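Long-range contact in endo-beta-1,2-glucanase (Talaromyces funiculosus, PDB 6IMV), which hydrolyses beta-1,2-glucans from within the chain, as a fungal endo-beta-1,2-glucanase that founded a new glycoside hydrolase family: residues R331-V336 with P485-Q490. Residues are numbered along the deposited sequence; the frame is centred on the assembly and turned at random.
Sequences RTCNSV and PFCLPQ
Cys333 and Cys487 bring two backbones within 4.9 Å, CA to CA, where 485-490, a segment without regular structure and extended as far as Pro489, passes along the C-terminal end of helix 318-337. A second approach follows between Val336 and Gln490. The disulfide itself has a dihedral of 94° about its S–S bond, close to the relaxed right angle.

Beside it, the backbone N-H of Cys487 points almost straight at Thr332 OG1, at 3.0 Å and 169°. That hydroxyl lies between its own backbone N and carbonyl carbon (chi1 59°), and it also bonds the carbonyl oxygen of Glu328 one turn back in the helix. One turn further along from Thr332, Val336 CG2 packs on Cys487 CB at 3.5 Å and meets the carbonyl oxygen of Leu488 at 3.2 Å, while its CG1 lies against Gln490 CG. Gln490 bends back at chi2, and its NE2 reaches Leu488 O from above the carbonyl plane, 3.0 Å away. Trp400 of helix 394-405 takes up Cys487 O through its NE1.

Covalent, polar and apolar links are thus carried by Thr332, Cys333 and Val336, within about one turn of the helix. The contact centre lies about 22 Å from the centre of the chain, where the loop after helix 461-475 is fastened to helix 318-337. The disulfide joins residues 154 positions apart, and the Thr332 bond, directed at the backbone of Cys487 itself, helps fix how the loop lies beside the helix.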
loop_
_atom_site.group_PDB
_atom_site.type_symbol
_atom_site.label_atom_id
_atom_site.label_comp_id
_atom_site.label_asym_id
_atom_site.label_seq_id
_atom_site.Cartn_x
_atom_site.Cartn_y
_atom_site.Cartn_z
ATOM N N ARG A 331 0.403 8.995 16.029
ATOM C CA ARG A 331 0.784 7.584 15.835
ATOM C C ARG A 331 2.074 7.292 16.608
ATOM O O ARG A 331 2.156 6.276 17.322
ATOM C CB ARG A 331 0.931 7.237 14.345
ATOM C CG ARG A 331 0.782 5.757 14.015
ATOM C CD ARG A 331 1.179 5.406 12.582
ATOM N NE ARG A 331 0.559 6.250 11.565
ATOM C CZ ARG A 331 -0.717 6.181 11.186
ATOM N NH1 ARG A 331 -1.511 5.236 11.668
ATOM N NH2 ARG A 331 -1.200 7.086 10.348
ATOM N N THR A 332 3.089 8.153 16.435
ATOM C CA THR A 332 4.378 7.962 17.107
ATOM C C THR A 332 4.212 8.117 18.629
ATOM O O THR A 332 4.652 7.269 19.391
ATOM C CB THR A 332 5.464 8.892 16.542
ATOM O OG1 THR A 332 5.101 10.266 16.682
ATOM C CG2 THR A 332 5.761 8.617 15.086
ATOM N N CYS A 333 3.567 9.201 19.065
ATOM C CA CYS A 333 3.498 9.523 20.495
ATOM C C CYS A 333 2.538 8.573 21.220
ATOM O O CYS A 333 2.754 8.295 22.400
ATOM C CB CYS A 333 3.143 10.992 20.710
ATOM S SG CYS A 333 4.424 12.098 20.060
ATOM N N ASN A 334 1.522 8.048 20.518
ATOM C CA ASN A 334 0.617 7.040 21.089
ATOM C C ASN A 334 1.430 5.828 21.552
ATOM O O ASN A 334 1.152 5.267 22.614
ATOM C CB ASN A 334 -0.476 6.575 20.118
ATOM C CG ASN A 334 -1.260 5.370 20.608
ATOM O OD1 ASN A 334 -1.109 4.270 20.081
ATOM N ND2 ASN A 334 -2.105 5.557 21.608
ATOM N N SER A 335 2.420 5.427 20.746
ATOM C CA SER A 335 3.207 4.244 21.052
ATOM C C SER A 335 4.138 4.493 22.249
ATOM O O SER A 335 4.319 3.595 23.076
ATOM C CB SER A 335 3.940 3.744 19.844
ATOM O OG SER A 335 3.069 2.947 19.055
ATOM N N VAL A 336 4.695 5.709 22.353
ATOM C CA VAL A 336 5.511 6.091 23.508
ATOM C C VAL A 336 4.642 6.061 24.774
ATOM O O VAL A 336 4.980 5.401 25.738
ATOM C CB VAL A 336 6.182 7.467 23.313
ATOM C CG1 VAL A 336 6.861 7.954 24.592
ATOM C CG2 VAL A 336 7.174 7.449 22.151
ATOM N N PRO A 485 5.708 17.637 18.849
ATOM C CA PRO A 485 6.707 16.998 17.995
ATOM C C PRO A 485 6.449 15.494 17.837
ATOM O O PRO A 485 5.838 14.870 18.738
ATOM C CB PRO A 485 8.028 17.217 18.747
ATOM C CG PRO A 485 7.744 18.405 19.640
ATOM C CD PRO A 485 6.310 18.187 20.078
ATOM N N PHE A 486 6.907 14.932 16.712
ATOM C CA PHE A 486 6.928 13.493 16.541
ATOM C C PHE A 486 7.747 12.873 17.677
ATOM O O PHE A 486 8.743 13.448 18.111
ATOM C CB PHE A 486 7.542 13.074 15.201
ATOM C CG PHE A 486 6.765 13.395 13.948
ATOM C CD1 PHE A 486 5.501 13.953 13.982
ATOM C CD2 PHE A 486 7.311 13.088 12.709
ATOM C CE1 PHE A 486 4.829 14.245 12.805
ATOM C CE2 PHE A 486 6.625 13.349 11.533
ATOM C CZ PHE A 486 5.403 13.967 11.583
ATOM N N CYS A 487 7.318 11.697 18.138
ATOM C CA CYS A 487 7.995 10.982 19.211
ATOM C C CYS A 487 8.915 9.916 18.608
ATOM O O CYS A 487 8.646 9.385 17.525
ATOM C CB CYS A 487 6.983 10.369 20.174
ATOM S SG CYS A 487 6.100 11.612 21.162
ATOM N N LEU A 488 10.008 9.633 19.320
ATOM C CA LEU A 488 10.956 8.589 18.976
ATOM C C LEU A 488 10.686 7.379 19.872
ATOM O O LEU A 488 10.155 7.529 20.972
ATOM C CB LEU A 488 12.387 9.112 19.177
ATOM C CG LEU A 488 12.989 9.954 18.045
ATOM C CD1 LEU A 488 13.011 9.206 16.727
ATOM C CD2 LEU A 488 12.253 11.274 17.877
ATOM N N PRO A 489 11.046 6.150 19.437
ATOM C CA PRO A 489 10.867 4.952 20.255
ATOM C C PRO A 489 11.531 5.069 21.637
ATOM O O PRO A 489 12.633 5.564 21.729
ATOM C CB PRO A 489 11.558 3.817 19.486
ATOM C CG PRO A 489 11.786 4.354 18.078
ATOM C CD PRO A 489 11.684 5.865 18.143
ATOM N N GLN A 490 10.837 4.613 22.684
ATOM C CA GLN A 490 11.345 4.699 24.059
ATOM C C GLN A 490 11.472 3.305 24.695
ATOM O O GLN A 490 11.970 3.190 25.804
ATOM C CB GLN A 490 10.434 5.577 24.921
ATOM C CG GLN A 490 10.200 6.977 24.388
ATOM C CD GLN A 490 11.459 7.797 24.364
ATOM O OE1 GLN A 490 12.269 7.722 25.279
ATOM N NE2 GLN A 490 11.640 8.577 23.308
#